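Local coordinates for protein phosphatidylinositol-specific phospholipase C1 (Streptomyces antibioticus, PDB 3H4X) that belongs to the calcium-dependent phosphoinositide phospholipase C family and adopts a TIM-barrel-like fold of parallel strands ringed by helices, at residues T197-N202 and K206-V211; P233-A238 and R244-D249. All coordinates share one frame; numbering follows the deposited sequence.

Interaction 1: T197-N202 and K206-V211; sequences TVEEKN and KLWTDV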
ATOM      1  N   THR A 197       1.106 -13.098   5.992  1.00 11.29           N
ATOM      2  CA  THR A 197       0.663 -14.057   6.996  1.00 12.70           C
ATOM      3  C   THR A 197       1.474 -15.351   6.986  1.00 13.30           C
ATOM      4  O   THR A 197       1.654 -15.981   8.027  1.00 13.68           O
ATOM      5  CB  THR A 197      -0.828 -14.394   6.831  1.00 13.00           C
ATOM      6  OG1 THR A 197      -1.066 -14.882   5.506  1.00 13.71           O
ATOM      7  CG2 THR A 197      -1.677 -13.157   7.069  1.00 13.93           C
ATOM      8  N   VAL A 198       1.962 -15.752   5.817  1.00 14.15           N
ATOM      9  CA  VAL A 198       2.724 -16.995   5.715  1.00 15.60           C
ATOM     10  C   VAL A 198       4.125 -16.865   6.307  1.00 16.49           C
ATOM     11  O   VAL A 198       4.608 -17.782   6.977  1.00 16.75           O
ATOM     12  CB  VAL A 198       2.810 -17.498   4.267  1.00 15.59           C
ATOM     13  CG1 VAL A 198       3.578 -18.811   4.208  1.00 16.06           C
ATOM     14  CG2 VAL A 198       1.417 -17.669   3.693  1.00 15.78           C
ATOM     15  N   GLU A 199       4.788 -15.735   6.070  1.00 17.68           N
ATOM     16  CA  GLU A 199       6.121 -15.561   6.639  1.00 18.99           C
ATOM     17  C   GLU A 199       6.030 -15.301   8.145  1.00 20.13           C
ATOM     18  O   GLU A 199       6.981 -15.546   8.884  1.00 20.49           O
ATOM     19  CB  GLU A 199       6.948 -14.501   5.890  1.00 19.02           C
ATOM     20  CG  GLU A 199       6.578 -13.063   6.170  1.00 17.76           C
ATOM     21  CD  GLU A 199       7.319 -12.072   5.276  1.00 14.80           C
ATOM     22  OE1 GLU A 199       8.557 -12.178   5.114  1.00 12.84           O
ATOM     23  OE2 GLU A 199       6.651 -11.170   4.745  1.00 13.06           O
ATOM     24  N   GLU A 200       4.870 -14.844   8.604  1.00 21.37           N
ATOM     25  CA  GLU A 200       4.618 -14.720  10.038  1.00 22.73           C
ATOM     26  C   GLU A 200       4.556 -16.089  10.717  1.00 23.61           C
ATOM     27  O   GLU A 200       4.698 -16.196  11.937  1.00 23.95           O
ATOM     28  CB  GLU A 200       3.311 -13.969  10.295  1.00 22.67           C
ATOM     29  CG  GLU A 200       3.382 -12.472  10.042  1.00 22.59           C
ATOM     30  CD  GLU A 200       2.028 -11.797  10.157  1.00 23.34           C
ATOM     31  OE1 GLU A 200       1.027 -12.506  10.395  1.00 24.36           O
ATOM     32  OE2 GLU A 200       1.961 -10.555  10.007  1.00 22.88           O
ATOM     33  N   LYS A 201       4.344 -17.137   9.925  1.00 24.71           N
ATOM     34  CA  LYS A 201       4.188 -18.483  10.471  1.00 25.81           C
ATOM     35  C   LYS A 201       5.408 -19.367  10.214  1.00 26.62           C
ATOM     36  O   LYS A 201       5.381 -20.572  10.473  1.00 26.68           O
ATOM     37  CB  LYS A 201       2.918 -19.139   9.924  1.00 25.82           C
ATOM     38  CG  LYS A 201       1.638 -18.488  10.418  1.00 26.11           C
ATOM     39  CD  LYS A 201       0.409 -19.112   9.779  1.00 26.88           C
ATOM     40  CE  LYS A 201       0.349 -18.812   8.292  1.00 27.42           C
ATOM     41  NZ  LYS A 201      -0.893 -19.347   7.670  1.00 27.98           N
ATOM     42  N   ASN A 202       6.478 -18.763   9.711  1.00 27.60           N
ATOM     43  CA  ASN A 202       7.715 -19.492   9.453  1.00 28.52           C
ATOM     44  C   ASN A 202       8.503 -19.756  10.732  1.00 29.02           C
ATOM     45  O   ASN A 202       8.865 -18.823  11.448  1.00 29.19           O
ATOM     46  CB  ASN A 202       8.584 -18.733   8.450  1.00 28.61           C
ATOM     47  CG  ASN A 202       9.850 -19.485   8.090  1.00 28.92           C
ATOM     48  OD1 ASN A 202      10.046 -20.629   8.503  1.00 29.30           O
ATOM     49  ND2 ASN A 202      10.717 -18.845   7.314  1.00 29.06           N
ATOM     50  N   LYS A 206      14.199 -16.594   8.646  1.00 23.85           N
ATOM     51  CA  LYS A 206      14.338 -15.842   7.403  1.00 22.04           C
ATOM     52  C   LYS A 206      13.876 -14.407   7.631  1.00 20.46           C
ATOM     53  O   LYS A 206      12.844 -14.177   8.259  1.00 20.16           O
ATOM     54  CB  LYS A 206      13.515 -16.501   6.293  1.00 22.31           C
ATOM     55  CG  LYS A 206      13.433 -15.708   4.995  1.00 22.88           C
ATOM     56  CD  LYS A 206      12.588 -16.442   3.960  1.00 24.06           C
ATOM     57  CE  LYS A 206      12.157 -15.526   2.818  1.00 24.83           C
ATOM     58  NZ  LYS A 206      13.302 -15.013   2.013  1.00 25.35           N
ATOM     59  N   LEU A 207      14.647 -13.442   7.136  1.00 18.67           N
ATOM     60  CA  LEU A 207      14.285 -12.036   7.291  1.00 16.85           C
ATOM     61  C   LEU A 207      12.896 -11.782   6.731  1.00 14.95           C
ATOM     62  O   LEU A 207      12.542 -12.300   5.674  1.00 14.69           O
ATOM     63  CB  LEU A 207      15.293 -11.129   6.584  1.00 17.53           C
ATOM     64  CG  LEU A 207      16.707 -11.085   7.160  1.00 18.56           C
ATOM     65  CD1 LEU A 207      17.523 -10.011   6.462  1.00 19.96           C
ATOM     66  CD2 LEU A 207      16.657 -10.830   8.653  1.00 19.46           C
ATOM     67  N   TRP A 208      12.107 -10.984   7.443  1.00 12.75           N
ATOM     68  CA  TRP A 208      10.784 -10.616   6.962  1.00 10.97           C
ATOM     69  C   TRP A 208      10.867  -9.485   5.945  1.00  9.66           C
ATOM     70  O   TRP A 208      11.866  -8.759   5.867  1.00  9.41           O
ATOM     71  CB  TRP A 208       9.885 -10.194   8.118  1.00 10.92           C
ATOM     72  CG  TRP A 208       9.398 -11.322   8.978  1.00 11.69           C
ATOM     73  CD1 TRP A 208       9.797 -12.633   8.941  1.00 12.19           C
ATOM     74  CD2 TRP A 208       8.434 -11.226  10.028  1.00 12.27           C
ATOM     75  NE1 TRP A 208       9.123 -13.356   9.898  1.00 12.43           N
ATOM     76  CE2 TRP A 208       8.282 -12.515  10.579  1.00 12.79           C
ATOM     77  CE3 TRP A 208       7.682 -10.173  10.555  1.00 13.48           C
ATOM     78  CZ2 TRP A 208       7.407 -12.776  11.634  1.00 13.56           C
ATOM     79  CZ3 TRP A 208       6.814 -10.435  11.599  1.00 14.30           C
ATOM     80  CH2 TRP A 208       6.685 -11.726  12.127  1.00 14.15           C
ATOM     81  N   THR A 209       9.786  -9.345   5.186  1.00  8.92           N
ATOM     82  CA  THR A 209       9.639  -8.329   4.158  1.00  8.35           C
ATOM     83  C   THR A 209      10.074  -6.944   4.610  1.00  7.84           C
ATOM     84  O   THR A 209      10.720  -6.215   3.856  1.00  7.57           O
ATOM     85  CB  THR A 209       8.167  -8.263   3.727  1.00  8.30           C
ATOM     86  OG1 THR A 209       7.795  -9.522   3.156  1.00  8.87           O
ATOM     87  CG2 THR A 209       7.931  -7.146   2.718  1.00  9.12           C
ATOM     88  N   ASP A 210       9.705  -6.573   5.834  1.00  7.45           N
ATOM     89  CA  ASP A 210       9.966  -5.221   6.314  1.00  7.72           C
ATOM     90  C   ASP A 210      11.455  -4.929   6.482  1.00  8.12           C
ATOM     91  O   ASP A 210      11.972  -3.965   5.918  1.00  8.18           O
ATOM     92  CB  ASP A 210       9.136  -4.871   7.566  1.00  7.80           C
ATOM     93  CG  ASP A 210       9.290  -5.864   8.719  1.00  7.81           C
ATOM     94  OD1 ASP A 210       9.970  -6.911   8.601  1.00  8.54           O
ATOM     95  OD2 ASP A 210       8.687  -5.573   9.773  1.00  7.85           O
ATOM     96  N   VAL A 211      12.142  -5.777   7.235  1.00  8.71           N
ATOM     97  CA  VAL A 211      13.575  -5.630   7.429  1.00  9.57           C
ATOM     98  C   VAL A 211      14.329  -5.789   6.112  1.00  9.14           C
ATOM     99  O   VAL A 211      15.289  -5.073   5.850  1.00  9.31           O
ATOM    100  CB  VAL A 211      14.101  -6.641   8.476  1.00 10.27           C
ATOM    101  CG1 VAL A 211      15.627  -6.725   8.450  1.00 11.56           C
ATOM    102  CG2 VAL A 211      13.589  -6.278   9.862  1.00 11.52           C
TER
HETATM  103  O   HOH W   1      10.323 -14.119   5.178  1.00 17.48           O
HETATM  104  O   HOH W   2       8.710 -16.128  11.306  1.00 30.15           O
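With CG between the backbone N and the carbonyl carbon (chi1 76°) and the chain extended beyond it, E199 brings its carboxylate to T209 at the start of helix 209-222, directly after W208 at the N-cap position. T209 turns OG1 to the flank of its own backbone N, and both groups face the same carboxylate. T209 OG1 donates to the syn lone pair of E199 OE2 at 2.6 Å. The backbone N of T209 donates to E199 OE1 at 3.1 Å, but with a bent N-H...O angle of 139° and an approach 38° out of the carboxylate plane. The hydroxyl bond is the shorter of the two.

W208 lies across the outer part of the contact. One indole face receives E199 CG, 4.2 Å above the plane and displaced toward the rim, while E200 CG approaches W208 CH2 at 4.0 Å, the E200 and W208 side chains crossing at roughly a right angle. Water 2, at the ring edge and in its plane, accepts from W208 NE1 at 3.1 Å and donates to N202 O, bridging the turn. Back at the carboxylate, water 1 donates to E199 OE1 at 2.6 Å and to L207 O at 2.9 Å.

G196 N also bonds E199 OE2, so four bonds grip the buried carboxylate, two on each oxygen, and these directional bonds to T209, G196 and water 1 fix its rotation. Because T209 N belongs to the first turn of the helix, the arrangement places acidic oxygens at a helix N terminus, where the helix dipole would probably stabilise negative charge.

Interaction 2: P233-A238 and R244-D249; sequences PAVHGA and RERYAD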
ATOM      1  N   PRO A 233       8.363   0.581   2.649  1.00  6.43           N
ATOM      2  CA  PRO A 233       8.067  -0.493   3.586  1.00  6.52           C
ATOM      3  C   PRO A 233       7.325   0.086   4.786  1.00  6.19           C
ATOM      4  O   PRO A 233       7.650   1.183   5.253  1.00  6.53           O
ATOM      5  CB  PRO A 233       9.453  -0.985   4.000  1.00  7.23           C
ATOM      6  CG  PRO A 233      10.321   0.209   3.859  1.00  7.12           C
ATOM      7  CD  PRO A 233       9.785   0.966   2.673  1.00  6.55           C
ATOM      8  N   ALA A 234       6.326  -0.642   5.270  1.00  6.23           N
ATOM      9  CA  ALA A 234       5.540  -0.201   6.405  1.00  5.98           C
ATOM     10  C   ALA A 234       5.826  -1.055   7.632  1.00  5.89           C
ATOM     11  O   ALA A 234       6.196  -2.227   7.520  1.00  6.51           O
ATOM     12  CB  ALA A 234       4.059  -0.264   6.068  1.00  6.46           C
ATOM     13  N   VAL A 235       5.650  -0.458   8.807  1.00  5.88           N
ATOM     14  CA  VAL A 235       5.695  -1.201  10.061  1.00  6.37           C
ATOM     15  C   VAL A 235       4.287  -1.715  10.336  1.00  6.23           C
ATOM     16  O   VAL A 235       3.361  -0.941  10.588  1.00  6.31           O
ATOM     17  CB  VAL A 235       6.190  -0.340  11.228  1.00  6.60           C
ATOM     18  CG1 VAL A 235       6.427  -1.216  12.453  1.00  7.30           C
ATOM     19  CG2 VAL A 235       7.461   0.397  10.832  1.00  7.36           C
ATOM     20  N   HIS A 236       4.136  -3.030  10.274  1.00  6.63           N
ATOM     21  CA  HIS A 236       2.831  -3.669  10.305  1.00  6.94           C
ATOM     22  C   HIS A 236       2.544  -4.201  11.699  1.00  6.97           C
ATOM     23  O   HIS A 236       3.362  -4.917  12.279  1.00  7.25           O
ATOM     24  CB  HIS A 236       2.831  -4.791   9.270  1.00  7.37           C
ATOM     25  CG  HIS A 236       1.567  -5.590   9.206  1.00  8.30           C
ATOM     26  ND1 HIS A 236       0.320  -5.032   9.015  1.00 10.55           N
ATOM     27  CD2 HIS A 236       1.379  -6.929   9.246  1.00  9.25           C
ATOM     28  CE1 HIS A 236      -0.585  -5.996   8.969  1.00  9.95           C
ATOM     29  NE2 HIS A 236       0.033  -7.155   9.109  1.00 11.80           N
ATOM     30  N   GLY A 237       1.390  -3.820  12.235  1.00  6.98           N
ATOM     31  CA  GLY A 237       0.987  -4.207  13.581  1.00  7.52           C
ATOM     32  C   GLY A 237       0.945  -2.983  14.473  1.00  7.74           C
ATOM     33  O   GLY A 237       1.985  -2.399  14.784  1.00  7.87           O
ATOM     34  N   ALA A 238      -0.258  -2.577  14.866  1.00  8.09           N
ATOM     35  CA  ALA A 238      -0.440  -1.388  15.687  1.00  8.76           C
ATOM     36  C   ALA A 238       0.297  -1.545  17.008  1.00  9.31           C
ATOM     37  O   ALA A 238       0.187  -2.581  17.669  1.00  9.82           O
ATOM     38  CB  ALA A 238      -1.914  -1.147  15.934  1.00  8.76           C
ATOM     39  N   ARG A 244       8.963   1.574  15.430  1.00  7.35           N
ATOM     40  CA  ARG A 244      10.226   1.191  14.815  1.00  7.29           C
ATOM     41  C   ARG A 244      11.262   0.742  15.841  1.00  7.36           C
ATOM     42  O   ARG A 244      12.290   0.173  15.484  1.00  7.32           O
ATOM     43  CB  ARG A 244      10.756   2.332  13.948  1.00  7.43           C
ATOM     44  CG  ARG A 244       9.827   2.638  12.774  1.00  7.26           C
ATOM     45  CD  ARG A 244      10.084   3.990  12.129  1.00  7.51           C
ATOM     46  NE  ARG A 244       9.989   5.087  13.084  1.00  7.28           N
ATOM     47  CZ  ARG A 244      10.093   6.368  12.755  1.00  7.43           C
ATOM     48  NH1 ARG A 244      10.262   6.717  11.483  1.00  7.86           N
ATOM     49  NH2 ARG A 244      10.035   7.299  13.697  1.00  7.92           N
ATOM     50  N   GLU A 245      10.981   0.983  17.119  1.00  7.73           N
ATOM     51  CA  GLU A 245      11.864   0.513  18.180  1.00  8.27           C
ATOM     52  C   GLU A 245      11.893  -1.017  18.238  1.00  8.45           C
ATOM     53  O   GLU A 245      12.752  -1.589  18.905  1.00  8.91           O
ATOM     54  CB  GLU A 245      11.461   1.110  19.529  1.00  9.04           C
ATOM     55  CG  GLU A 245      11.539   2.633  19.595  1.00 10.32           C
ATOM     56  CD  GLU A 245      12.960   3.178  19.634  1.00 11.26           C
ATOM     57  OE1 GLU A 245      13.925   2.384  19.676  1.00 11.08           O
ATOM     58  OE2 GLU A 245      13.114   4.420  19.625  1.00 12.78           O
ATOM     59  N   ARG A 246      10.975  -1.678  17.528  1.00  8.54           N
ATOM     60  CA  ARG A 246      10.979  -3.138  17.440  1.00  8.71           C
ATOM     61  C   ARG A 246      12.170  -3.657  16.644  1.00  8.92           C
ATOM     62  O   ARG A 246      12.528  -4.821  16.773  1.00  9.49           O
ATOM     63  CB  ARG A 246       9.691  -3.650  16.788  1.00  8.80           C
ATOM     64  CG  ARG A 246       9.645  -3.466  15.275  1.00  8.72           C
ATOM     65  CD  ARG A 246       8.376  -4.041  14.665  1.00  9.40           C
ATOM     66  NE  ARG A 246       7.179  -3.413  15.212  1.00 10.02           N
ATOM     67  CZ  ARG A 246       5.948  -3.653  14.774  1.00  9.85           C
ATOM     68  NH1 ARG A 246       5.755  -4.515  13.785  1.00 10.63           N
ATOM     69  NH2 ARG A 246       4.916  -3.035  15.330  1.00 10.40           N
ATOM     70  N   TYR A 247      12.762  -2.812  15.806  1.00  8.73           N
ATOM     71  CA  TYR A 247      13.917  -3.212  15.007  1.00  9.08           C
ATOM     72  C   TYR A 247      15.190  -2.928  15.788  1.00  9.53           C
ATOM     73  O   TYR A 247      15.447  -1.787  16.167  1.00  9.50           O
ATOM     74  CB  TYR A 247      13.928  -2.480  13.661  1.00  8.98           C
ATOM     75  CG  TYR A 247      12.635  -2.644  12.898  1.00  8.25           C
ATOM     76  CD1 TYR A 247      12.250  -3.887  12.409  1.00  8.80           C
ATOM     77  CD2 TYR A 247      11.786  -1.568  12.688  1.00  8.67           C
ATOM     78  CE1 TYR A 247      11.057  -4.050  11.725  1.00  8.83           C
ATOM     79  CE2 TYR A 247      10.593  -1.720  12.004  1.00  8.52           C
ATOM     80  CZ  TYR A 247      10.232  -2.960  11.527  1.00  8.44           C
ATOM     81  OH  TYR A 247       9.044  -3.104  10.845  1.00  8.63           O
ATOM     82  N   ALA A 248      15.982  -3.968  16.029  1.00 10.62           N
ATOM     83  CA  ALA A 248      17.178  -3.833  16.852  1.00 11.57           C
ATOM     84  C   ALA A 248      18.268  -3.002  16.179  1.00 11.81           C
ATOM     85  O   ALA A 248      19.127  -2.439  16.856  1.00 12.34           O
ATOM     86  CB  ALA A 248      17.716  -5.202  17.251  1.00 12.35           C
ATOM     87  N   ASP A 249      18.243  -2.934  14.851  1.00 12.13           N
ATOM     88  CA  ASP A 249      19.213  -2.125  14.121  1.00 12.53           C
ATOM     89  C   ASP A 249      18.659  -0.725  13.887  1.00 12.24           C
ATOM     90  O   ASP A 249      17.777  -0.534  13.051  1.00 12.28           O
ATOM     91  CB  ASP A 249      19.575  -2.779  12.787  1.00 13.07           C
ATOM     92  CG  ASP A 249      20.623  -1.994  12.016  1.00 14.06           C
ATOM     93  OD1 ASP A 249      21.079  -0.943  12.516  1.00 14.36           O
ATOM     94  OD2 ASP A 249      20.986  -2.428  10.902  1.00 16.42           O
TER
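V235 meets R246 and Y247 at the carboxy-terminal end of strand 232-236, one of the parallel strands of the TIM-barrel-like fold, where the chain leaves the barrel for a long loop. The close packing centres on V235. Its CG1 stands 3.4 Å from R246 CZ, over the centre of the guanidinium face, and also lies 3.6 Å from Y247 OH. V235 CG2 fits between R244 CG, at 3.8 Å, and the edge of the Y247 ring, in whose plane it lies, 4.0 Å from Y247 CE2. R246 in turn lays CG over the centre of one face of the Y247 ring, 3.6 Å above it, a placement that follows from its first torsion of 76°, which folds CG in between the backbone N and carbonyl carbon.

The buried polar ends are taken up by other parts of the fold: R244 forms salt bridges with D242 and D171, and Y247 OH bonds to D210 of helix 209-222. The ring of Y247 also stacks with F256.

The outer side is looser. R246 is exposed, a glycerol lies about 4 Å from its side chain, and E245 of the same 3-10 segment helps form an acetyl group pocket. Yet two carbonyls in its plane fix the rotation of the R246 guanidinium where the strand ends, those of H236, its last residue, and G237: R246 NH2 donates to G237 O at 3.0 Å, and R246 NH1 donates to H236 O at 2.9 Å, nearly straight at 161°, from above the carbonyl plane.

In the fold
Following the chain from the N terminus, strand 189-195 runs into interaction 1, which closes a short turn with three residues between its segments and leads directly into helix 209-222. That helix returns the chain to strand 232-236, at whose end interaction 2 closes a second turn, with five intervening residues, within the loop preceding strand 258-262. The contacts are in series, neither nested nor crossed, and their centres lie 13 Å apart on the same side of the chain's centre. They touch directly: V211 CG2 packs on Y247 CD1 at 3.7 Å, and E200 OE2 approaches H236. Together they tie the helix start to loops following two adjacent barrel strands.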